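Local structure of lectin (Pleurotus ostreatus, 6T0Q) at residues A[54-59]-A[109-114]; A[82-87]-A[101-106]; A[213-218]-A[276-281]. The protein binds calcium and probably recognises galactose-type sugars through two similar domains that resemble carbohydrate-binding modules. All coordinates share one frame; numbering follows the deposited sequence.

Interaction 1: residues A[54-59]-A[109-114]; sequences PFRKNI and WNLFAI. With NAG (2-acetamido-2-deoxy-beta-D-glucopyranose), chain E.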
loop_
_atom_site.group_PDB
_atom_site.type_symbol
_atom_site.label_atom_id
_atom_site.label_comp_id
_atom_site.label_asym_id
_atom_site.label_seq_id
_atom_site.Cartn_x
_atom_site.Cartn_y
_atom_site.Cartn_z
ATOM N N PRO A 54 -28.142 17.099 24.312
ATOM C CA PRO A 54 -27.536 17.101 22.977
ATOM C C PRO A 54 -27.279 18.498 22.434
ATOM O O PRO A 54 -28.005 19.451 22.720
ATOM C CB PRO A 54 -28.601 16.406 22.119
ATOM C CG PRO A 54 -29.890 16.888 22.725
ATOM C CD PRO A 54 -29.616 17.001 24.239
ATOM N N PHE A 55 -26.236 18.593 21.608
ATOM C CA PHE A 55 -25.878 19.824 20.908
ATOM C C PHE A 55 -25.434 19.461 19.498
ATOM O O PHE A 55 -24.643 18.531 19.323
ATOM C CB PHE A 55 -24.770 20.583 21.661
ATOM C CG PHE A 55 -25.153 20.916 23.076
ATOM C CD1 PHE A 55 -25.859 22.081 23.358
ATOM C CD2 PHE A 55 -24.878 20.033 24.106
ATOM C CE1 PHE A 55 -26.264 22.375 24.658
ATOM C CE2 PHE A 55 -25.261 20.319 25.419
ATOM C CZ PHE A 55 -25.968 21.490 25.694
ATOM N N ARG A 56 -25.946 20.191 18.505
ATOM C CA ARG A 56 -25.742 19.871 17.096
ATOM C C ARG A 56 -25.534 21.145 16.299
ATOM O O ARG A 56 -26.185 22.161 16.554
ATOM C CB ARG A 56 -26.951 19.168 16.463
ATOM C CG ARG A 56 -27.041 17.692 16.632
ATOM C CD ARG A 56 -28.375 17.214 16.053
ATOM N NE ARG A 56 -28.574 17.604 14.652
ATOM C CZ ARG A 56 -28.679 16.737 13.645
ATOM N NH1 ARG A 56 -28.589 15.436 13.883
ATOM N NH2 ARG A 56 -28.876 17.168 12.399
ATOM N N LYS A 57 -24.690 21.052 15.274
ATOM C CA LYS A 57 -24.535 22.153 14.330
ATOM C C LYS A 57 -24.081 21.594 12.988
ATOM O O LYS A 57 -23.066 20.894 12.925
ATOM C CB LYS A 57 -23.544 23.163 14.878
ATOM C CG LYS A 57 -23.042 24.166 13.892
ATOM C CD LYS A 57 -23.932 25.364 13.780
ATOM C CE LYS A 57 -23.143 26.490 13.131
ATOM N NZ LYS A 57 -23.992 27.637 12.775
ATOM N N ASN A 58 -24.855 21.862 11.936
ATOM C CA ASN A 58 -24.467 21.578 10.554
ATOM C C ASN A 58 -23.659 22.767 10.053
ATOM O O ASN A 58 -24.186 23.876 9.930
ATOM C CB ASN A 58 -25.703 21.353 9.679
ATOM C CG ASN A 58 -25.350 20.997 8.222
ATOM O OD1 ASN A 58 -24.184 20.765 7.902
ATOM N ND2 ASN A 58 -26.371 20.955 7.341
ATOM N N ILE A 59 -22.381 22.549 9.772
ATOM C CA ILE A 59 -21.490 23.615 9.330
ATOM C C ILE A 59 -21.191 23.400 7.853
ATOM O O ILE A 59 -20.660 22.353 7.468
ATOM C CB ILE A 59 -20.201 23.649 10.164
ATOM C CG1 ILE A 59 -20.535 24.029 11.604
ATOM C CG2 ILE A 59 -19.221 24.644 9.582
ATOM C CD1 ILE A 59 -19.331 24.118 12.518
ATOM N N TRP A 109 -20.286 20.027 3.628
ATOM C CA TRP A 109 -20.965 20.290 4.891
ATOM C C TRP A 109 -20.567 19.208 5.880
ATOM O O TRP A 109 -20.230 18.088 5.484
ATOM C CB TRP A 109 -22.500 20.338 4.743
ATOM C CG TRP A 109 -23.132 19.042 4.259
ATOM C CD1 TRP A 109 -23.478 18.734 2.971
ATOM C CD2 TRP A 109 -23.514 17.905 5.054
ATOM N NE1 TRP A 109 -24.028 17.477 2.914
ATOM C CE2 TRP A 109 -24.065 16.946 4.176
ATOM C CE3 TRP A 109 -23.430 17.599 6.420
ATOM C CZ2 TRP A 109 -24.532 15.700 4.616
ATOM C CZ3 TRP A 109 -23.891 16.355 6.858
ATOM C CH2 TRP A 109 -24.440 15.424 5.955
ATOM N N ASN A 110 -20.604 19.547 7.170
ATOM C CA ASN A 110 -20.239 18.592 8.210
ATOM C C ASN A 110 -21.122 18.785 9.433
ATOM O O ASN A 110 -21.322 19.916 9.891
ATOM C CB ASN A 110 -18.758 18.728 8.583
ATOM C CG ASN A 110 -17.845 18.290 7.457
ATOM O OD1 ASN A 110 -17.618 17.099 7.267
ATOM N ND2 ASN A 110 -17.340 19.251 6.685
ATOM N N LEU A 111 -21.644 17.678 9.958
ATOM C CA LEU A 111 -22.508 17.699 11.133
ATOM C C LEU A 111 -21.667 17.409 12.372
ATOM O O LEU A 111 -21.150 16.297 12.535
ATOM C CB LEU A 111 -23.638 16.682 11.004
ATOM C CG LEU A 111 -24.518 16.644 12.255
ATOM C CD1 LEU A 111 -25.338 17.941 12.381
ATOM C CD2 LEU A 111 -25.419 15.425 12.219
ATOM N N PHE A 112 -21.544 18.402 13.252
ATOM C CA PHE A 112 -20.867 18.222 14.528
ATOM C C PHE A 112 -21.919 18.031 15.613
ATOM O O PHE A 112 -22.917 18.759 15.650
ATOM C CB PHE A 112 -19.960 19.416 14.828
ATOM C CG PHE A 112 -18.888 19.613 13.790
ATOM C CD1 PHE A 112 -19.138 20.359 12.642
ATOM C CD2 PHE A 112 -17.651 19.001 13.933
ATOM C CE1 PHE A 112 -18.166 20.513 11.665
ATOM C CE2 PHE A 112 -16.670 19.153 12.957
ATOM C CZ PHE A 112 -16.928 19.908 11.827
ATOM N N ALA A 113 -21.717 17.032 16.466
ATOM C CA ALA A 113 -22.681 16.748 17.519
ATOM C C ALA A 113 -21.931 16.434 18.798
ATOM O O ALA A 113 -20.906 15.747 18.774
ATOM C CB ALA A 113 -23.612 15.586 17.151
ATOM N N ILE A 114 -22.436 16.955 19.913
ATOM C CA ILE A 114 -21.808 16.764 21.216
ATOM C C ILE A 114 -22.895 16.398 22.210
ATOM O O ILE A 114 -23.917 17.085 22.294
ATOM C CB ILE A 114 -21.060 18.020 21.698
ATOM C CG1 ILE A 114 -20.071 18.522 20.645
ATOM C CG2 ILE A 114 -20.322 17.723 23.026
ATOM C CD1 ILE A 114 -19.419 19.851 21.018
HETATM C C1 NAG E . -26.265 20.607 5.923
HETATM C C2 NAG E . -27.205 19.434 5.641
HETATM C C3 NAG E . -27.120 19.011 4.171
HETATM C C4 NAG E . -27.350 20.197 3.239
HETATM C C5 NAG E . -26.400 21.334 3.624
HETATM C C6 NAG E . -26.626 22.599 2.829
HETATM C C7 NAG E . -27.649 18.009 7.585
HETATM C C8 NAG E . -27.196 16.824 8.390
HETATM N N2 NAG E . -26.906 18.312 6.517
HETATM O O3 NAG E . -28.092 18.000 3.944
HETATM O O5 NAG E . -26.554 21.683 5.014
HETATM O O6 NAG E . -27.752 23.312 3.319
HETATM O O7 NAG E . -28.634 18.668 7.895
HETATM O O HOH W 1 -17.955 22.008 6.803
#
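Arg-56 lies across Ala-113 and Leu-111. Its CB lies near Phe-112 O, and its CG meets Ala-113 CB at 4.1 Å. The chain bends at chi3 (56°), which lays the guanidinium over Leu-111. NE and NH2 rest on Leu-111 CD1, which sits 3.5 Å from the guanidinium plane. CZ is near both methyls, and Arg-56 NH1 is 3.6 Å from Leu-111 CD2. The charged end is also held from outside the pair: NE forms a salt bridge with Asp-167, and NH1 donates to Phe-160 O and Leu-162 O. Residues 54-59 and 109-114 are antiparallel neighbours in one sheet of a beta sandwich, paired by six backbone hydrogen bonds. The face bearing Phe-55, Ile-59, Phe-112 and Ile-114 turns inward to strand 126-135 of the other sheet. On it Ile-59 CD1 touches Phe-112 CD1 at 3.8 Å, crossing at about a right angle. On the Arg-56 face, Asn-58 is N-glycosylated: its ND2 is bonded to C1 of the NAG at 1.5 Å. The sugar lies over one face of the Trp-109 indole, with its N2 3.5 Å from CE3. The Asn-58 amide stands 77° from that ring, with OD1 3.6 Å from Trp-109 CE3.

Interaction 2: residues A[82-87]-A[101-106]; sequences FYVNGV and LFVALQ. With NAG (2-acetamido-2-deoxy-beta-D-glucopyranose), chain C.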
loop_
_atom_site.group_PDB
_atom_site.type_symbol
_atom_site.label_atom_id
_atom_site.label_comp_id
_atom_site.label_asym_id
_atom_site.label_seq_id
_atom_site.Cartn_x
_atom_site.Cartn_y
_atom_site.Cartn_z
ATOM N N PHE A 82 -17.976 13.568 21.642
ATOM C CA PHE A 82 -17.907 14.381 20.433
ATOM C C PHE A 82 -18.098 13.497 19.204
ATOM O O PHE A 82 -17.391 12.492 19.047
ATOM C CB PHE A 82 -16.554 15.098 20.355
ATOM C CG PHE A 82 -16.561 16.335 19.499
ATOM C CD1 PHE A 82 -16.629 16.246 18.116
ATOM C CD2 PHE A 82 -16.466 17.597 20.084
ATOM C CE1 PHE A 82 -16.627 17.402 17.327
ATOM C CE2 PHE A 82 -16.462 18.752 19.305
ATOM C CZ PHE A 82 -16.546 18.659 17.931
ATOM N N TYR A 83 -19.028 13.886 18.328
ATOM C CA TYR A 83 -19.339 13.144 17.109
ATOM C C TYR A 83 -19.129 14.020 15.880
ATOM O O TYR A 83 -19.432 15.218 15.900
ATOM C CB TYR A 83 -20.783 12.659 17.097
ATOM C CG TYR A 83 -21.179 11.752 18.237
ATOM C CD1 TYR A 83 -21.673 12.277 19.426
ATOM C CD2 TYR A 83 -21.103 10.373 18.108
ATOM C CE1 TYR A 83 -22.059 11.457 20.464
ATOM C CE2 TYR A 83 -21.493 9.536 19.145
ATOM C CZ TYR A 83 -21.973 10.089 20.315
ATOM O OH TYR A 83 -22.357 9.280 21.350
ATOM N N VAL A 84 -18.656 13.414 14.791
ATOM C CA VAL A 84 -18.533 14.119 13.520
ATOM C C VAL A 84 -19.170 13.264 12.433
ATOM O O VAL A 84 -18.728 12.134 12.186
ATOM C CB VAL A 84 -17.072 14.451 13.178
ATOM C CG1 VAL A 84 -17.005 15.158 11.822
ATOM C CG2 VAL A 84 -16.466 15.354 14.281
ATOM N N ASN A 85 -20.214 13.799 11.796
ATOM C CA ASN A 85 -20.953 13.090 10.751
ATOM C C ASN A 85 -21.388 11.710 11.230
ATOM O O ASN A 85 -21.304 10.721 10.502
ATOM C CB ASN A 85 -20.126 13.001 9.469
ATOM C CG ASN A 85 -19.877 14.358 8.863
ATOM O OD1 ASN A 85 -20.791 15.187 8.807
ATOM N ND2 ASN A 85 -18.639 14.618 8.438
ATOM N N GLY A 86 -21.832 11.643 12.486
ATOM C CA GLY A 86 -22.363 10.429 13.064
ATOM C C GLY A 86 -21.340 9.490 13.660
ATOM O O GLY A 86 -21.726 8.458 14.218
ATOM N N VAL A 87 -20.052 9.807 13.566
ATOM C CA VAL A 87 -18.986 8.942 14.062
ATOM C C VAL A 87 -18.465 9.510 15.372
ATOM O O VAL A 87 -18.108 10.693 15.441
ATOM C CB VAL A 87 -17.851 8.823 13.029
ATOM C CG1 VAL A 87 -16.715 7.951 13.572
ATOM C CG2 VAL A 87 -18.387 8.269 11.703
ATOM N N LEU A 101 -8.723 16.855 19.449
ATOM C CA LEU A 101 -9.241 15.801 18.582
ATOM C C LEU A 101 -8.967 16.185 17.132
ATOM O O LEU A 101 -8.977 17.368 16.787
ATOM C CB LEU A 101 -10.752 15.590 18.798
ATOM C CG LEU A 101 -11.244 15.227 20.211
ATOM C CD1 LEU A 101 -12.764 15.246 20.253
ATOM C CD2 LEU A 101 -10.729 13.838 20.643
ATOM N N PHE A 102 -8.734 15.180 16.277
ATOM C CA PHE A 102 -8.462 15.398 14.854
ATOM C C PHE A 102 -9.380 14.508 14.028
ATOM O O PHE A 102 -9.633 13.362 14.412
ATOM C CB PHE A 102 -6.994 15.082 14.502
ATOM C CG PHE A 102 -5.987 15.844 15.327
ATOM C CD1 PHE A 102 -5.545 15.344 16.538
ATOM C CD2 PHE A 102 -5.483 17.057 14.880
ATOM C CE1 PHE A 102 -4.620 16.043 17.307
ATOM C CE2 PHE A 102 -4.548 17.767 15.638
ATOM C CZ PHE A 102 -4.119 17.261 16.850
ATOM N N VAL A 103 -9.873 15.014 12.894
ATOM C CA VAL A 103 -10.873 14.265 12.128
ATOM C C VAL A 103 -10.845 14.717 10.670
ATOM O O VAL A 103 -10.634 15.899 10.369
ATOM C CB VAL A 103 -12.283 14.423 12.751
ATOM C CG1 VAL A 103 -12.814 15.845 12.551
ATOM C CG2 VAL A 103 -13.260 13.388 12.168
ATOM N N ALA A 104 -11.057 13.758 9.766
ATOM C CA ALA A 104 -11.325 14.048 8.360
ATOM C C ALA A 104 -12.754 14.557 8.179
ATOM O O ALA A 104 -13.656 14.230 8.954
ATOM C CB ALA A 104 -11.122 12.796 7.500
ATOM N N LEU A 105 -12.967 15.348 7.129
ATOM C CA LEU A 105 -14.245 16.022 6.931
ATOM C C LEU A 105 -14.819 15.698 5.559
ATOM O O LEU A 105 -14.096 15.326 4.631
ATOM C CB LEU A 105 -14.099 17.544 7.070
ATOM C CG LEU A 105 -13.692 18.025 8.463
ATOM C CD1 LEU A 105 -13.592 19.550 8.458
ATOM C CD2 LEU A 105 -14.704 17.541 9.503
ATOM N N GLN A 106 -16.136 15.861 5.446
ATOM C CA GLN A 106 -16.790 15.878 4.149
ATOM C C GLN A 106 -16.504 17.203 3.443
ATOM O O GLN A 106 -16.269 18.224 4.094
ATOM C CB GLN A 106 -18.299 15.681 4.308
ATOM C CG GLN A 106 -18.676 14.292 4.817
ATOM C CD GLN A 106 -20.090 14.228 5.354
ATOM O OE1 GLN A 106 -20.805 15.236 5.401
ATOM N NE2 GLN A 106 -20.501 13.044 5.770
HETATM C C1 NAG C . -8.914 8.545 17.358
HETATM C C2 NAG C . -9.304 9.684 18.313
HETATM C C3 NAG C . -9.711 9.122 19.694
HETATM C C4 NAG C . -10.692 7.957 19.585
HETATM C C5 NAG C . -10.189 6.928 18.576
HETATM C C6 NAG C . -11.191 5.824 18.303
HETATM C C7 NAG C . -8.221 11.903 18.086
HETATM C C8 NAG C . -6.987 12.699 18.386
HETATM N N2 NAG C . -8.197 10.618 18.471
HETATM O O3 NAG C . -10.303 10.152 20.481
HETATM O O4 NAG C . -11.051 7.396 20.792
HETATM O O5 NAG C . -9.949 7.578 17.321
HETATM O O6 NAG C . -12.407 6.340 17.777
HETATM O O7 NAG C . -9.181 12.395 17.528
HETATM O O HOH W 2 -16.113 13.112 8.530
#
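The side-chain amides of Asn-85 and Gln-106 lie one on the other. They arrive from opposite directions, and their planes are only 10° apart. Asn-85 ND2 is 3.4 Å from Gln-106 CD. The stack does not use up the polar atoms of Asn-85. Its OD1 accepts the backbone N-H of Leu-111. Its ND2 donates to Asn-110 OD1 and also, at 2.9 Å, to a water that in turn donates to Ala-104 O. These bonds should fix the rotation of the amide. The Phe-82 ring has Val-84 CG2 at its edge, in plane. Leu-101 CD1 approaches the root of that ring obliquely and lies 3.8 Å from Phe-82 CB. The Phe-102 ring meets the methyl of a bound NAG at its edge, with CD1 3.5 Å from the sugar's C8.

This is packing between the two sheets of the beta sandwich. Strand 79-84 belongs to one sheet and strand 98-104 to the other, and the touching parts run in nearly the same direction. Residues 84-87 form the type I' turn of a two-residue beta hairpin. Asn-85 and Gly-86 occupy its corners, both with positive phi.

Between the sheets, Val-84 and Val-103 reach toward each other tip to tip, CG2 to CG1 at 4.1 Å. Val-84 places CG1 opposite its backbone N (chi1 179°), and this methyl meets Leu-105 CD2 at 4.0 Å. Ile-72 of strand 67-76 adds to this core against Phe-82 and Val-103. At the Leu-101 end, Phe-102 N donates to the acetamido O7 of the NAG at 3.1 Å in a nearly straight bond (167°). The same sugar is hydrogen-bonded to Ile-89 O.

Interaction 3: residues A[213-218]-A[276-281]; sequences VGSRAF and AINATN. With CA (calcium ion), chain G; NAG (2-acetamido-2-deoxy-beta-D-glucopyranose), chain B.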
loop_
_atom_site.group_PDB
_atom_site.type_symbol
_atom_site.label_atom_id
_atom_site.label_comp_id
_atom_site.label_asym_id
_atom_site.label_seq_id
_atom_site.Cartn_x
_atom_site.Cartn_y
_atom_site.Cartn_z
ATOM N N VAL A 213 29.415 11.123 16.256
ATOM C CA VAL A 213 29.039 12.302 15.485
ATOM C C VAL A 213 28.611 11.862 14.093
ATOM O O VAL A 213 29.245 10.995 13.480
ATOM C CB VAL A 213 30.217 13.291 15.409
ATOM C CG1 VAL A 213 29.872 14.478 14.499
ATOM C CG2 VAL A 213 30.620 13.756 16.808
ATOM N N GLY A 214 27.527 12.446 13.584
ATOM C CA GLY A 214 27.127 12.157 12.215
ATOM C C GLY A 214 25.623 12.119 12.024
ATOM O O GLY A 214 24.859 12.303 12.981
ATOM N N SER A 215 25.196 11.865 10.787
ATOM C CA SER A 215 23.789 11.858 10.414
ATOM C C SER A 215 23.287 10.429 10.233
ATOM O O SER A 215 24.018 9.550 9.769
ATOM C CB SER A 215 23.565 12.654 9.126
ATOM O OG SER A 215 23.856 14.027 9.331
ATOM N N ARG A 216 22.025 10.213 10.606
ATOM C CA ARG A 216 21.385 8.907 10.555
ATOM C C ARG A 216 19.994 9.074 9.966
ATOM O O ARG A 216 19.332 10.085 10.206
ATOM C CB ARG A 216 21.264 8.282 11.958
ATOM C CG ARG A 216 22.576 8.216 12.746
ATOM C CD ARG A 216 23.560 7.277 12.057
ATOM N NE ARG A 216 24.802 7.124 12.808
ATOM C CZ ARG A 216 25.970 7.650 12.449
ATOM N NH1 ARG A 216 26.072 8.365 11.336
ATOM N NH2 ARG A 216 27.043 7.443 13.200
ATOM N N ALA A 217 19.535 8.073 9.218
ATOM C CA ALA A 217 18.213 8.144 8.610
ATOM C C ALA A 217 17.261 7.146 9.255
ATOM O O ALA A 217 17.677 6.092 9.750
ATOM C CB ALA A 217 18.272 7.893 7.098
ATOM N N PHE A 218 15.971 7.502 9.238
ATOM C CA PHE A 218 14.898 6.727 9.850
ATOM C C PHE A 218 13.681 6.769 8.939
ATOM O O PHE A 218 13.383 7.811 8.350
ATOM C CB PHE A 218 14.533 7.284 11.236
ATOM C CG PHE A 218 15.710 7.376 12.171
ATOM C CD1 PHE A 218 16.522 8.498 12.177
ATOM C CD2 PHE A 218 16.017 6.324 13.021
ATOM C CE1 PHE A 218 17.618 8.581 13.025
ATOM C CE2 PHE A 218 17.116 6.390 13.867
ATOM C CZ PHE A 218 17.915 7.526 13.875
ATOM N N ALA A 276 10.092 10.023 6.612
ATOM C CA ALA A 276 11.532 9.796 6.646
ATOM C C ALA A 276 12.225 10.940 7.363
ATOM O O ALA A 276 11.850 12.105 7.205
ATOM C CB ALA A 276 12.113 9.629 5.237
ATOM N N ILE A 277 13.233 10.599 8.163
ATOM C CA ILE A 277 13.929 11.566 8.999
ATOM C C ILE A 277 15.424 11.419 8.764
ATOM O O ILE A 277 15.958 10.307 8.811
ATOM C CB ILE A 277 13.615 11.364 10.494
ATOM C CG1 ILE A 277 12.110 11.422 10.776
ATOM C CG2 ILE A 277 14.348 12.402 11.331
ATOM C CD1 ILE A 277 11.774 10.990 12.224
ATOM N N ASN A 278 16.094 12.530 8.512
ATOM C CA ASN A 278 17.546 12.604 8.615
ATOM C C ASN A 278 17.856 13.378 9.896
ATOM O O ASN A 278 17.628 14.588 9.968
ATOM C CB ASN A 278 18.142 13.264 7.370
ATOM C CG ASN A 278 19.606 13.671 7.548
ATOM O OD1 ASN A 278 20.267 13.283 8.501
ATOM N ND2 ASN A 278 20.113 14.458 6.607
ATOM N N ALA A 279 18.353 12.682 10.912
ATOM C CA ALA A 279 18.680 13.307 12.187
ATOM C C ALA A 279 20.187 13.278 12.379
ATOM O O ALA A 279 20.846 12.304 12.006
ATOM C CB ALA A 279 17.976 12.602 13.353
ATOM N N THR A 280 20.735 14.347 12.954
ATOM C CA THR A 280 22.180 14.525 13.041
ATOM C C THR A 280 22.611 14.745 14.481
ATOM O O THR A 280 21.988 15.515 15.220
ATOM C CB THR A 280 22.640 15.703 12.177
ATOM O OG1 THR A 280 22.293 15.447 10.810
ATOM C CG2 THR A 280 24.163 15.908 12.288
ATOM N N ASN A 281 23.678 14.058 14.873
ATOM C CA ASN A 281 24.278 14.222 16.186
ATOM C C ASN A 281 25.560 15.033 16.051
ATOM O O ASN A 281 26.482 14.628 15.335
ATOM C CB ASN A 281 24.591 12.876 16.832
ATOM C CG ASN A 281 25.197 13.037 18.217
ATOM O OD1 ASN A 281 24.925 14.023 18.909
ATOM N ND2 ASN A 281 26.027 12.080 18.624
HETATM CA CA CA G . 23.942 15.528 20.753
HETATM C C1 NAG B . 21.460 14.950 6.681
HETATM C C2 NAG B . 22.097 15.129 5.314
HETATM C C3 NAG B . 23.450 15.800 5.461
HETATM C C4 NAG B . 23.285 17.153 6.138
HETATM C C5 NAG B . 22.522 17.036 7.461
HETATM C C6 NAG B . 22.039 18.385 7.947
HETATM C C7 NAG B . 21.563 13.612 3.469
HETATM C C8 NAG B . 21.812 12.270 2.847
HETATM N N2 NAG B . 22.224 13.867 4.602
HETATM O O3 NAG B . 24.021 15.972 4.169
HETATM O O4 NAG B . 24.618 17.464 6.260
HETATM O O5 NAG B . 21.338 16.230 7.327
HETATM O O6 NAG B . 22.599 18.718 9.207
HETATM O O7 NAG B . 20.792 14.429 2.969
#
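Ser-215 and Thr-280 join hydroxyl to hydroxyl, with OG and OG1 2.6 Å apart. Either could be the donor. The two residues form a non-hydrogen-bonded pair, so their side chains share a face. Each oxygen lies anti to its own carbonyl carbon (chi1 -65° and -60°), and the two hydroxyls meet. Beside them Asn-278 carries an N-linked NAG, with ND2 bonded to C1 at 1.4 Å. Asn-278 OD1 comes 3.4 Å from Ser-215 CB. Ser-215 OG lies 3.7 Å from C1 of the sugar, so the hydroxyl pair lies close to the root of the glycan.

The backbones satisfy each other in three hydrogen-bonded pairs: Gly-214 with Asn-281, Arg-216 with Ala-279, and Phe-218 with Ile-277. Each pair supplies two N-H···O bonds. On the face of Phe-218, its CE1 packs on Ala-279 CB at 4.1 Å. Arg-216 is bent at chi2, and its NH1 returns to donate to Ser-215 O at 2.8 Å. That donor stands well above the carbonyl plane, 56° out of it. NH2 makes a salt bridge with Asp-205, which would help balance the charge.

Asn-281 divides its amide between two tasks. OD1 binds calcium at 2.6 Å. ND2 donates to the carbonyls of Pro-212 and Gly-284, which should keep the oxygen turned to the metal. Asp-239, Asp-240, Gly-283 and Pro-285 complete the calcium site. Gly-283 also contacts N-acetylgalactosamine in another structure of this lectin. The antiparallel pair ends at a calcium site that is probably also the sugar site, consistent with a beta-sandwich carbohydrate-binding module.

Overall arrangement
Following the chain from the N terminus, residues 54-59 on strand 51-60 are the first of the six segments. Residues 82-87 and 101-106 then meet in interaction 2 and close a short loop. Strand 109-118 returns to pair with residues 54-59, so interaction 1 closes a larger loop with interaction 2 nested inside. The two contacts adjoin, with centres 9 Å apart. Interaction 1 pairs strands within one sheet. Interaction 2 joins that sheet to the facing one, and strands 79-84 and 109-118 are neighbours. Interaction 3 follows in series and crosses neither loop. It pairs two strands of a second sandwich, on the opposite side of the chain's centre, about 44 Å from interaction 1 between centres.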